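Local structure of extracellular ligand-binding receptor (Sphaerobacter thermophilus, 4ZPJ) at residues T307-Y312 with Q319-A324; Y312-E317 with V412-D417; V337-Y342 with T375-N380; R382-P385 with P390-T393. The protein probably acts as the extracellular solute-binding receptor of an ABC transporter, belonging to the leucine-binding protein family, and binds zinc ions in the crystal. All blocks are in the same frame, centred on the assembly; numbering follows the deposited sequence.

Interaction 1: residues T307-Y312 with Q319-A324; sequences TLYTAY and QEFVEA. With ZN (zinc ion), chain K.
With chi1 at -175°, Tyr-309 holds its CG trans to its own backbone nitrogen, and Phe-321 does much the same at 170°, which carries the two rings into contact between the loop 307-312 and the helix 319-324. They form an offset edge-to-face pair, with centroids 5.6 Å apart and planes inclined by 70°, the edge of Phe-321 turned to the face of Tyr-309. The nearest ring carbons are Tyr-309 CE2 and Phe-321 CE2, at 3.7 Å. Tyr-309 OH sits at the rim of the phenylalanine ring, near its plane and 3.5 Å from Phe-321 CD2. The same oxygen touches Val-322 CG2 at 3.4 Å, while its hydrogen bond is made with Ser-318 OG of the same helix.

The loop leaves strand 304-307 and leads into helix 316-328, so the contact folds a strand-to-helix connection back onto the helix it feeds. Val-322 also rests on the loop backbone, its CG2 lying 3.5 Å from Ala-311 O and 4.0 Å from Ala-311 CB. Next to this, an ST turn shapes the loop: Thr-310 OG1 accepts from Tyr-312 N at 3.2 Å. Farther into the protein, Tyr-339 and Tyr-342 of helix 336-354 extend the aromatic cluster. On another side of the helix the extended Glu-320 side chain brings OE2 to 2.5 Å from a zinc ion, which Glu-317 and a water also bind.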
loop_
_atom_site.group_PDB
_atom_site.type_symbol
_atom_site.label_atom_id
_atom_site.label_comp_id
_atom_site.label_asym_id
_atom_site.label_seq_id
_atom_site.Cartn_x
_atom_site.Cartn_y
_atom_site.Cartn_z
ATOM N N THR A 307 0.701 -2.345 -9.259
ATOM C CA THR A 307 0.704 -1.306 -8.242
ATOM C C THR A 307 -0.683 -0.769 -7.901
ATOM O O THR A 307 -1.666 -0.946 -8.643
ATOM C CB THR A 307 1.607 -0.112 -8.629
ATOM O OG1 THR A 307 1.879 0.728 -7.462
ATOM C CG2 THR A 307 0.993 0.706 -9.749
ATOM N N LEU A 308 -0.732 -0.100 -6.769
ATOM C CA LEU A 308 -1.946 0.497 -6.246
ATOM C C LEU A 308 -2.253 1.812 -7.000
ATOM O O LEU A 308 -3.396 2.193 -7.170
ATOM C CB LEU A 308 -1.741 0.739 -4.758
ATOM C CG LEU A 308 -2.812 0.494 -3.709
ATOM C CD1 LEU A 308 -3.397 -0.900 -3.660
ATOM C CD2 LEU A 308 -2.167 0.852 -2.371
ATOM N N TYR A 309 -1.218 2.518 -7.436
ATOM C CA TYR A 309 -1.402 3.882 -7.940
ATOM C C TYR A 309 -0.151 4.360 -8.618
ATOM O O TYR A 309 0.944 4.050 -8.166
ATOM C CB TYR A 309 -1.765 4.909 -6.828
ATOM C CG TYR A 309 -2.056 6.294 -7.432
ATOM C CD1 TYR A 309 -3.119 6.495 -8.283
ATOM C CD2 TYR A 309 -1.225 7.348 -7.212
ATOM C CE1 TYR A 309 -3.336 7.721 -8.904
ATOM C CE2 TYR A 309 -1.431 8.572 -7.816
ATOM C CZ TYR A 309 -2.466 8.756 -8.667
ATOM O OH TYR A 309 -2.662 10.019 -9.260
ATOM N N THR A 310 -0.333 5.138 -9.685
ATOM C CA THR A 310 0.725 5.938 -10.276
ATOM C C THR A 310 0.083 7.252 -10.668
ATOM O O THR A 310 -1.035 7.248 -11.158
ATOM C CB THR A 310 1.278 5.277 -11.562
ATOM O OG1 THR A 310 2.110 6.176 -12.267
ATOM C CG2 THR A 310 0.108 4.777 -12.530
ATOM N N ALA A 311 0.833 8.354 -10.467
ATOM C CA ALA A 311 0.498 9.681 -10.881
ATOM C C ALA A 311 0.263 9.866 -12.400
ATOM O O ALA A 311 -0.372 10.868 -12.851
ATOM C CB ALA A 311 1.558 10.620 -10.357
ATOM N N TYR A 312 0.705 8.898 -13.198
ATOM C CA TYR A 312 0.461 8.950 -14.659
ATOM C C TYR A 312 -0.810 8.243 -15.091
ATOM O O TYR A 312 -0.989 7.992 -16.283
ATOM C CB TYR A 312 1.682 8.432 -15.445
ATOM C CG TYR A 312 2.885 9.352 -15.191
ATOM C CD1 TYR A 312 3.119 10.520 -15.976
ATOM C CD2 TYR A 312 3.667 9.161 -14.076
ATOM C CE1 TYR A 312 4.172 11.384 -15.665
ATOM C CE2 TYR A 312 4.721 10.009 -13.765
ATOM C CZ TYR A 312 4.962 11.125 -14.548
ATOM O OH TYR A 312 6.004 11.919 -14.163
ATOM N N GLN A 319 -6.019 12.822 -12.424
ATOM C CA GLN A 319 -5.473 14.134 -12.762
ATOM C C GLN A 319 -5.807 15.207 -11.694
ATOM O O GLN A 319 -4.960 16.020 -11.371
ATOM C CB GLN A 319 -5.923 14.616 -14.136
ATOM C CG GLN A 319 -4.943 14.212 -15.243
ATOM C CD GLN A 319 -5.436 14.583 -16.650
ATOM O OE1 GLN A 319 -5.822 13.705 -17.427
ATOM N NE2 GLN A 319 -5.436 15.890 -16.978
ATOM N N GLU A 320 -7.042 15.210 -11.217
ATOM C CA GLU A 320 -7.469 16.077 -10.151
ATOM C C GLU A 320 -6.635 15.884 -8.843
ATOM O O GLU A 320 -6.103 16.815 -8.324
ATOM C CB GLU A 320 -8.940 15.814 -9.910
ATOM C CG GLU A 320 -9.603 16.498 -8.723
ATOM C CD GLU A 320 -11.078 16.130 -8.651
ATOM O OE1 GLU A 320 -11.700 15.927 -9.723
ATOM O OE2 GLU A 320 -11.613 15.988 -7.544
ATOM N N PHE A 321 -6.392 14.661 -8.417
ATOM C CA PHE A 321 -5.530 14.389 -7.248
ATOM C C PHE A 321 -4.092 14.803 -7.466
ATOM O O PHE A 321 -3.508 15.409 -6.596
ATOM C CB PHE A 321 -5.641 12.927 -6.916
ATOM C CG PHE A 321 -4.663 12.421 -5.911
ATOM C CD1 PHE A 321 -4.728 12.840 -4.605
ATOM C CD2 PHE A 321 -3.801 11.440 -6.243
ATOM C CE1 PHE A 321 -3.868 12.330 -3.648
ATOM C CE2 PHE A 321 -2.942 10.910 -5.337
ATOM C CZ PHE A 321 -2.964 11.370 -4.025
ATOM N N VAL A 322 -3.539 14.577 -8.652
ATOM C CA VAL A 322 -2.161 15.041 -8.946
ATOM C C VAL A 322 -2.085 16.576 -8.908
ATOM O O VAL A 322 -1.131 17.163 -8.354
ATOM C CB VAL A 322 -1.654 14.560 -10.308
ATOM C CG1 VAL A 322 -0.270 15.081 -10.588
ATOM C CG2 VAL A 322 -1.575 13.042 -10.344
ATOM N N GLU A 323 -3.083 17.235 -9.493
ATOM C CA GLU A 323 -3.075 18.710 -9.500
ATOM C C GLU A 323 -3.156 19.299 -8.113
ATOM O O GLU A 323 -2.407 20.207 -7.801
ATOM C CB GLU A 323 -4.233 19.266 -10.305
ATOM C CG GLU A 323 -3.877 19.273 -11.755
ATOM C CD GLU A 323 -5.081 19.402 -12.645
ATOM O OE1 GLU A 323 -6.199 19.741 -12.141
ATOM O OE2 GLU A 323 -4.870 19.153 -13.854
ATOM N N ALA A 324 -4.073 18.785 -7.295
ATOM C CA ALA A 324 -4.223 19.293 -5.952
ATOM C C ALA A 324 -3.009 18.918 -5.087
ATOM O O ALA A 324 -2.585 19.673 -4.178
ATOM C CB ALA A 324 -5.526 18.788 -5.352
HETATM ZN ZN ZN K . -13.275 14.198 -8.071
HETATM O O HOH W 1 -13.376 14.178 -5.608
#

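Interaction 2: residues Y312-E317 with V412-D417; sequences YNDTPE and VDRIPD. With ZN (zinc ion), chain K; ZN (zinc ion), chain D.
Arg-414 NH2 donates to two oxygens of the loop before helix 316-328: to Asn-313 OD1 at 2.7 Å and, as a salt bridge, to Asp-314 OD1, also at 2.7 Å. Both acceptors lie at the guanidinium edge, close to its plane, but they are turned differently. The carboxylate is nearly coplanar with the guanidinium (14°) and is met almost end-on along its C-O bond, whereas the amide plane is rotated by 42°. A water bridges Asn-313 and Arg-414, accepting from Asn-313 ND2 at 2.8 Å and, weakly, from Arg-414 NE at 3.1 Å. Asn-313 ND2 also binds Pro-377 O.

The arginine rises from strand 407-418 just past a classic beta bulge, in which Val-412 and Asp-413 both face Leu-396; its chain, extended from CG to NE (chi2 -176°), carries the guanidinium across to the loop. Asp-314 centres an inverse gamma turn there, and Thr-315 is the helix N-cap, its OG1 bonded to Ser-318 N. A leucine in place of Arg-414 would probably leave the Asp-314 carboxylate without this counter-charge and Asn-313 OD1 without this donor. Packing is slight: Thr-315 CG2 approaches Arg-414 NH2 at 3.9 Å. At the second residue of the helix, Glu-317 OE1 binds a zinc ion at 2.2 Å.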
loop_
_atom_site.group_PDB
_atom_site.type_symbol
_atom_site.label_atom_id
_atom_site.label_comp_id
_atom_site.label_asym_id
_atom_site.label_seq_id
_atom_site.Cartn_x
_atom_site.Cartn_y
_atom_site.Cartn_z
ATOM N N TYR A 312 0.705 8.898 -13.198
ATOM C CA TYR A 312 0.461 8.950 -14.659
ATOM C C TYR A 312 -0.810 8.243 -15.091
ATOM O O TYR A 312 -0.989 7.992 -16.283
ATOM C CB TYR A 312 1.682 8.432 -15.445
ATOM C CG TYR A 312 2.885 9.352 -15.191
ATOM C CD1 TYR A 312 3.119 10.520 -15.976
ATOM C CD2 TYR A 312 3.667 9.161 -14.076
ATOM C CE1 TYR A 312 4.172 11.384 -15.665
ATOM C CE2 TYR A 312 4.721 10.009 -13.765
ATOM C CZ TYR A 312 4.962 11.125 -14.548
ATOM O OH TYR A 312 6.004 11.919 -14.163
ATOM N N ASN A 313 -1.712 7.941 -14.152
ATOM C CA ASN A 313 -2.917 7.251 -14.528
ATOM C C ASN A 313 -3.745 8.235 -15.358
ATOM O O ASN A 313 -3.791 9.428 -15.038
ATOM C CB ASN A 313 -3.659 6.765 -13.298
ATOM C CG ASN A 313 -4.755 5.783 -13.613
ATOM O OD1 ASN A 313 -4.765 5.147 -14.662
ATOM N ND2 ASN A 313 -5.707 5.675 -12.710
ATOM N N ASP A 314 -4.377 7.751 -16.429
ATOM C CA ASP A 314 -4.925 8.672 -17.415
ATOM C C ASP A 314 -6.407 8.829 -17.186
ATOM O O ASP A 314 -7.206 8.674 -18.096
ATOM C CB ASP A 314 -4.606 8.222 -18.887
ATOM C CG ASP A 314 -5.182 6.810 -19.263
ATOM O OD1 ASP A 314 -5.445 6.016 -18.306
ATOM O OD2 ASP A 314 -5.292 6.445 -20.504
ATOM N N THR A 315 -6.796 9.136 -15.957
ATOM C CA THR A 315 -8.206 9.309 -15.631
ATOM C C THR A 315 -8.373 10.643 -15.027
ATOM O O THR A 315 -7.429 11.166 -14.417
ATOM C CB THR A 315 -8.709 8.282 -14.612
ATOM O OG1 THR A 315 -8.067 8.470 -13.336
ATOM C CG2 THR A 315 -8.503 6.818 -15.157
ATOM N N PRO A 316 -9.586 11.221 -15.174
ATOM C CA PRO A 316 -9.823 12.537 -14.640
ATOM C C PRO A 316 -9.631 12.648 -13.115
ATOM O O PRO A 316 -9.097 13.649 -12.667
ATOM C CB PRO A 316 -11.270 12.830 -14.987
ATOM C CG PRO A 316 -11.836 11.645 -15.637
ATOM C CD PRO A 316 -10.726 10.671 -15.915
ATOM N N GLU A 317 -10.032 11.644 -12.336
ATOM C CA GLU A 317 -9.900 11.710 -10.870
ATOM C C GLU A 317 -8.440 11.600 -10.465
ATOM O O GLU A 317 -8.017 12.123 -9.435
ATOM C CB GLU A 317 -10.723 10.604 -10.196
ATOM C CG GLU A 317 -12.213 10.704 -10.516
ATOM C CD GLU A 317 -12.829 11.960 -9.913
ATOM O OE1 GLU A 317 -12.552 12.185 -8.700
ATOM O OE2 GLU A 317 -13.561 12.709 -10.642
ATOM N N VAL A 412 -0.427 0.017 -18.194
ATOM C CA VAL A 412 -0.668 -0.797 -19.401
ATOM C C VAL A 412 -1.980 -1.568 -19.348
ATOM O O VAL A 412 -2.572 -1.872 -20.402
ATOM C CB VAL A 412 0.515 -1.715 -19.799
ATOM C CG1 VAL A 412 1.802 -0.920 -19.984
ATOM C CG2 VAL A 412 0.797 -2.789 -18.796
ATOM N N ASP A 413 -2.474 -1.813 -18.143
ATOM C CA ASP A 413 -3.634 -2.617 -17.935
ATOM C C ASP A 413 -4.179 -2.411 -16.520
ATOM O O ASP A 413 -3.444 -1.977 -15.591
ATOM C CB ASP A 413 -3.301 -4.083 -18.118
ATOM C CG ASP A 413 -4.467 -4.899 -18.631
ATOM O OD1 ASP A 413 -5.556 -4.363 -18.929
ATOM O OD2 ASP A 413 -4.256 -6.113 -18.794
ATOM N N ARG A 414 -5.484 -2.650 -16.400
ATOM C CA ARG A 414 -6.205 -2.459 -15.170
ATOM C C ARG A 414 -6.915 -3.725 -14.768
ATOM O O ARG A 414 -7.471 -4.401 -15.622
ATOM C CB ARG A 414 -7.222 -1.434 -15.398
ATOM C CG ARG A 414 -6.717 -0.022 -15.289
ATOM C CD ARG A 414 -7.873 0.983 -15.458
ATOM N NE ARG A 414 -7.172 2.239 -15.585
ATOM C CZ ARG A 414 -6.927 2.887 -16.708
ATOM N NH1 ARG A 414 -7.441 2.474 -17.885
ATOM N NH2 ARG A 414 -6.247 4.024 -16.617
ATOM N N ILE A 415 -6.907 -4.046 -13.474
ATOM C CA ILE A 415 -7.663 -5.207 -12.911
ATOM C C ILE A 415 -8.621 -4.597 -11.895
ATOM O O ILE A 415 -8.200 -4.147 -10.834
ATOM C CB ILE A 415 -6.760 -6.274 -12.230
ATOM C CG1 ILE A 415 -5.717 -6.845 -13.188
ATOM C CG2 ILE A 415 -7.581 -7.480 -11.783
ATOM C CD1 ILE A 415 -4.475 -6.008 -13.329
ATOM N N PRO A 416 -9.896 -4.489 -12.243
ATOM C CA PRO A 416 -10.930 -3.890 -11.325
ATOM C C PRO A 416 -11.356 -4.871 -10.231
ATOM O O PRO A 416 -11.211 -6.109 -10.381
ATOM C CB PRO A 416 -12.128 -3.652 -12.257
ATOM C CG PRO A 416 -11.973 -4.674 -13.346
ATOM C CD PRO A 416 -10.478 -4.816 -13.566
ATOM N N ASP A 417 -11.854 -4.326 -9.143
ATOM C CA ASP A 417 -12.539 -5.128 -8.136
ATOM C C ASP A 417 -11.681 -6.288 -7.648
ATOM O O ASP A 417 -12.139 -7.401 -7.423
ATOM C CB ASP A 417 -13.872 -5.611 -8.660
ATOM C CG ASP A 417 -14.751 -4.437 -9.176
ATOM O OD1 ASP A 417 -15.460 -3.767 -8.442
ATOM O OD2 ASP A 417 -14.817 -4.255 -10.379
HETATM ZN ZN ZN K . -13.275 14.198 -8.071
HETATM ZN ZN ZN D . -16.001 -2.233 -9.584
HETATM O O HOH W 2 -7.851 3.875 -13.037
HETATM O O HOH W 1 -13.376 14.178 -5.608
#

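Interaction 3: residues V337-Y342 with T375-N380; sequences VDYAGY and TGPAGN
Pro-377 lodges its ring against two tyrosines of helix 336-354, and this is the tight part of the contact. Its CG lies 3.8 Å from Tyr-342 CE2, approaching that ring obliquely, and 4.0 Å from Tyr-339 CE1, where it meets the ring edge near its plane. Both tyrosines point CG trans to the backbone nitrogen (chi1 167° for Tyr-339, -178° for Tyr-342); being three residues apart, they leave neighbouring positions on one helix side and reach the turn together. Ala-378 adds its methyl, with CB 3.4 Å from Tyr-339 OH and 3.7 Å from Tyr-339 CZ. All four residues are buried.

Toward Gly-379 and Asn-380, which are partly exposed, direct contact fades and a water takes over. It lies in the plane of the Tyr-339 ring, 2.6 Å from Tyr-339 OH, accepts from Ala-378 N at 2.9 Å and donates to Gly-379 O. The phenol is thus tied to the backbone of the turn through one bridging molecule. A leucine in place of Tyr-339 would probably open a gap beside Pro-377 and Ala-378 and deprive the water of its hydroxyl partner. The segment gripped here is a type I turn from Gly-376 to Gly-379, closed by paired backbone bonds between those glycines: the tip of a beta hairpin of strands 373-376 and 379-383, docked on a helix.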
loop_
_atom_site.group_PDB
_atom_site.type_symbol
_atom_site.label_atom_id
_atom_site.label_comp_id
_atom_site.label_asym_id
_atom_site.label_seq_id
_atom_site.Cartn_x
_atom_site.Cartn_y
_atom_site.Cartn_z
ATOM N N VAL A 337 2.103 5.779 -0.808
ATOM C CA VAL A 337 1.722 6.154 0.519
ATOM C C VAL A 337 0.850 7.426 0.576
ATOM O O VAL A 337 0.021 7.553 1.456
ATOM C CB VAL A 337 2.956 6.280 1.456
ATOM C CG1 VAL A 337 3.621 4.915 1.591
ATOM C CG2 VAL A 337 3.963 7.320 0.921
ATOM N N ASP A 338 1.082 8.370 -0.312
ATOM C CA ASP A 338 0.231 9.546 -0.435
ATOM C C ASP A 338 -1.115 9.091 -0.911
ATOM O O ASP A 338 -2.110 9.573 -0.437
ATOM C CB ASP A 338 0.778 10.575 -1.433
ATOM C CG ASP A 338 2.271 10.933 -1.195
ATOM O OD1 ASP A 338 2.591 11.607 -0.206
ATOM O OD2 ASP A 338 3.101 10.586 -2.062
ATOM N N TYR A 339 -1.150 8.164 -1.877
ATOM C CA TYR A 339 -2.402 7.688 -2.417
ATOM C C TYR A 339 -3.249 7.023 -1.332
ATOM O O TYR A 339 -4.494 7.272 -1.187
ATOM C CB TYR A 339 -2.147 6.701 -3.585
ATOM C CG TYR A 339 -3.413 5.946 -3.959
ATOM C CD1 TYR A 339 -4.414 6.548 -4.678
ATOM C CD2 TYR A 339 -3.633 4.656 -3.484
ATOM C CE1 TYR A 339 -5.589 5.846 -5.003
ATOM C CE2 TYR A 339 -4.821 3.972 -3.743
ATOM C CZ TYR A 339 -5.780 4.540 -4.517
ATOM O OH TYR A 339 -6.932 3.803 -4.787
ATOM N N ALA A 340 -2.597 6.150 -0.577
ATOM C CA ALA A 340 -3.295 5.361 0.434
ATOM C C ALA A 340 -3.863 6.230 1.573
ATOM O O ALA A 340 -4.997 5.999 2.009
ATOM C CB ALA A 340 -2.376 4.275 0.995
ATOM N N GLY A 341 -3.115 7.254 1.992
ATOM C CA GLY A 341 -3.617 8.286 2.910
ATOM C C GLY A 341 -4.815 9.060 2.370
ATOM O O GLY A 341 -5.805 9.303 3.073
ATOM N N TYR A 342 -4.743 9.430 1.115
ATOM C CA TYR A 342 -5.843 10.109 0.470
ATOM C C TYR A 342 -7.165 9.298 0.492
ATOM O O TYR A 342 -8.219 9.788 0.841
ATOM C CB TYR A 342 -5.415 10.452 -0.957
ATOM C CG TYR A 342 -6.465 11.198 -1.683
ATOM C CD1 TYR A 342 -6.685 12.553 -1.414
ATOM C CD2 TYR A 342 -7.265 10.563 -2.625
ATOM C CE1 TYR A 342 -7.672 13.275 -2.070
ATOM C CE2 TYR A 342 -8.275 11.267 -3.243
ATOM C CZ TYR A 342 -8.462 12.617 -2.977
ATOM O OH TYR A 342 -9.448 13.275 -3.656
ATOM N N THR A 375 -15.260 6.793 -7.012
ATOM C CA THR A 375 -14.207 6.744 -8.008
ATOM C C THR A 375 -13.054 7.531 -7.477
ATOM O O THR A 375 -13.152 8.737 -7.372
ATOM C CB THR A 375 -14.657 7.338 -9.357
ATOM O OG1 THR A 375 -15.808 6.647 -9.731
ATOM C CG2 THR A 375 -13.604 7.037 -10.491
ATOM N N GLY A 376 -11.980 6.826 -7.094
ATOM C CA GLY A 376 -10.760 7.473 -6.662
ATOM C C GLY A 376 -9.687 7.583 -7.741
ATOM O O GLY A 376 -9.894 7.244 -8.930
ATOM N N PRO A 377 -8.503 8.046 -7.333
ATOM C CA PRO A 377 -7.462 8.277 -8.300
ATOM C C PRO A 377 -6.967 7.021 -8.986
ATOM O O PRO A 377 -6.354 7.141 -10.044
ATOM C CB PRO A 377 -6.363 8.939 -7.513
ATOM C CG PRO A 377 -6.936 9.364 -6.207
ATOM C CD PRO A 377 -8.224 8.641 -6.003
ATOM N N ALA A 378 -7.197 5.839 -8.414
ATOM C CA ALA A 378 -6.771 4.570 -9.063
ATOM C C ALA A 378 -7.949 3.886 -9.738
ATOM O O ALA A 378 -7.779 2.944 -10.491
ATOM C CB ALA A 378 -6.118 3.648 -8.067
ATOM N N GLY A 379 -9.153 4.403 -9.528
ATOM C CA GLY A 379 -10.371 3.714 -9.974
ATOM C C GLY A 379 -11.318 3.589 -8.819
ATOM O O GLY A 379 -11.171 4.267 -7.749
ATOM N N ASN A 380 -12.287 2.716 -8.990
ATOM C CA ASN A 380 -13.329 2.600 -8.003
ATOM C C ASN A 380 -12.820 1.860 -6.758
ATOM O O ASN A 380 -11.942 1.001 -6.838
ATOM C CB ASN A 380 -14.547 1.964 -8.626
ATOM C CG ASN A 380 -15.150 2.849 -9.719
ATOM O OD1 ASN A 380 -15.272 2.449 -10.856
ATOM N ND2 ASN A 380 -15.461 4.066 -9.381
HETATM O O HOH W 3 -8.838 4.953 -6.178
#

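Interaction 4: residues R382-P385 with P390-T393; sequences RFHP and PVTT
Val-391 N donates to Arg-382 O at 2.8 Å, with an N-H...O angle of 168°, and Arg-382 N returns a bond to Val-391 O at 3.1 Å. Together they make an antiparallel hydrogen-bonded pair in the beta hairpin of strands 379-383 and 390-401. In the next pair, Phe-383 with Pro-390, which is non-hydrogen-bonded, the CA atoms come to 4.8 Å while the side chains diverge. Phe-383 turns its ring toward those of Phe-169 and Phe-381.

Arg-382 and Val-391 put their side chains on the same face of the sheet. Chi1 of Arg-382 is 62°, setting CG between the backbone nitrogen and carbonyl carbon; the extended chain then runs past the valine and lays one guanidinium face over Val-391 CG1, which stands 3.3 Å off its plane, offset toward the rim of the group. Arg-382 NH2 additionally makes a weak hydrogen bond with Asp-417 OD1. The other valine methyl, CG2, faces the strand exit, where the hairpin connection begins: it is 3.5 Å from His-384 N and 3.7 Å from His-384 CB. That imidazole is anchored through ND1 to Glu-386 N, and Val-391 CG2 meets its edge near the ring plane, 3.9 Å from His-384 CD2.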
loop_
_atom_site.group_PDB
_atom_site.type_symbol
_atom_site.label_atom_id
_atom_site.label_comp_id
_atom_site.label_asym_id
_atom_site.label_seq_id
_atom_site.Cartn_x
_atom_site.Cartn_y
_atom_site.Cartn_z
ATOM N N ARG A 382 -14.182 0.342 -2.948
ATOM C CA ARG A 382 -15.103 -0.014 -1.917
ATOM C C ARG A 382 -14.446 -1.027 -0.989
ATOM O O ARG A 382 -13.311 -1.453 -1.213
ATOM C CB ARG A 382 -16.367 -0.568 -2.537
ATOM C CG ARG A 382 -16.187 -1.804 -3.333
ATOM C CD ARG A 382 -17.481 -2.148 -4.041
ATOM N NE ARG A 382 -17.227 -3.210 -5.015
ATOM C CZ ARG A 382 -17.275 -4.516 -4.747
ATOM N NH1 ARG A 382 -17.607 -4.972 -3.524
ATOM N NH2 ARG A 382 -16.986 -5.371 -5.738
ATOM N N PHE A 383 -15.184 -1.402 0.055
ATOM C CA PHE A 383 -14.691 -2.316 1.091
ATOM C C PHE A 383 -15.293 -3.675 0.861
ATOM O O PHE A 383 -16.437 -3.775 0.562
ATOM C CB PHE A 383 -15.133 -1.861 2.472
ATOM C CG PHE A 383 -14.315 -0.690 3.034
ATOM C CD1 PHE A 383 -12.952 -0.828 3.270
ATOM C CD2 PHE A 383 -14.925 0.519 3.385
ATOM C CE1 PHE A 383 -12.214 0.221 3.819
ATOM C CE2 PHE A 383 -14.186 1.563 3.960
ATOM C CZ PHE A 383 -12.839 1.437 4.110
ATOM N N HIS A 384 -14.524 -4.736 1.079
ATOM C CA HIS A 384 -15.143 -6.045 1.101
ATOM C C HIS A 384 -16.124 -6.130 2.287
ATOM O O HIS A 384 -15.802 -5.735 3.434
ATOM C CB HIS A 384 -14.053 -7.115 1.206
ATOM C CG HIS A 384 -14.513 -8.454 0.758
ATOM N ND1 HIS A 384 -15.189 -9.319 1.586
ATOM C CD2 HIS A 384 -14.484 -9.042 -0.463
ATOM C CE1 HIS A 384 -15.541 -10.394 0.897
ATOM N NE2 HIS A 384 -15.148 -10.239 -0.359
ATOM N N PRO A 385 -17.323 -6.656 2.036
ATOM C CA PRO A 385 -18.300 -6.687 3.128
ATOM C C PRO A 385 -17.913 -7.625 4.289
ATOM O O PRO A 385 -18.464 -7.511 5.353
ATOM C CB PRO A 385 -19.609 -7.174 2.456
ATOM C CG PRO A 385 -19.203 -7.691 1.135
ATOM C CD PRO A 385 -17.801 -7.310 0.803
ATOM N N PRO A 390 -9.774 -3.700 1.141
ATOM C CA PRO A 390 -10.120 -3.014 -0.092
ATOM C C PRO A 390 -10.520 -3.902 -1.217
ATOM O O PRO A 390 -9.931 -4.935 -1.400
ATOM C CB PRO A 390 -8.806 -2.347 -0.494
ATOM C CG PRO A 390 -8.004 -2.275 0.711
ATOM C CD PRO A 390 -8.339 -3.554 1.440
ATOM N N VAL A 391 -11.542 -3.489 -1.946
ATOM C CA VAL A 391 -11.945 -4.076 -3.195
ATOM C C VAL A 391 -11.732 -2.906 -4.188
ATOM O O VAL A 391 -12.459 -1.924 -4.191
ATOM C CB VAL A 391 -13.413 -4.504 -3.190
ATOM C CG1 VAL A 391 -13.844 -5.022 -4.558
ATOM C CG2 VAL A 391 -13.657 -5.597 -2.169
ATOM N N THR A 392 -10.698 -3.002 -5.001
ATOM C CA THR A 392 -10.180 -1.842 -5.712
ATOM C C THR A 392 -9.527 -2.203 -7.056
ATOM O O THR A 392 -9.347 -3.383 -7.410
ATOM C CB THR A 392 -9.191 -1.150 -4.770
ATOM O OG1 THR A 392 -8.971 0.177 -5.219
ATOM C CG2 THR A 392 -7.816 -1.981 -4.558
ATOM N N THR A 393 -9.165 -1.179 -7.821
ATOM C CA THR A 393 -8.629 -1.362 -9.150
ATOM C C THR A 393 -7.106 -1.425 -8.974
ATOM O O THR A 393 -6.533 -0.531 -8.382
ATOM C CB THR A 393 -9.106 -0.225 -10.083
ATOM O OG1 THR A 393 -10.533 -0.322 -10.279
ATOM C CG2 THR A 393 -8.424 -0.263 -11.462
#

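Interactions 3 and 4 are the buried contacts, the first a helix-to-hairpin packing with a bridging water, the second backbone pairing within the sheet; both draw on strand 379-383. Interactions 1 and 2 are partly buried and use successive parts of the loop leading into helix 316-328, yet one is aromatic and apolar while the other is charged. Interactions 1 and 3 form a continuous ring cluster: Tyr-309 meets Tyr-339, and Phe-321 meets Tyr-342. Interaction 2 is joined to interaction 3 by a polar link from loop to hairpin turn and to interaction 4 by a weak charged one, while a shared zinc ion connects it with interaction 1.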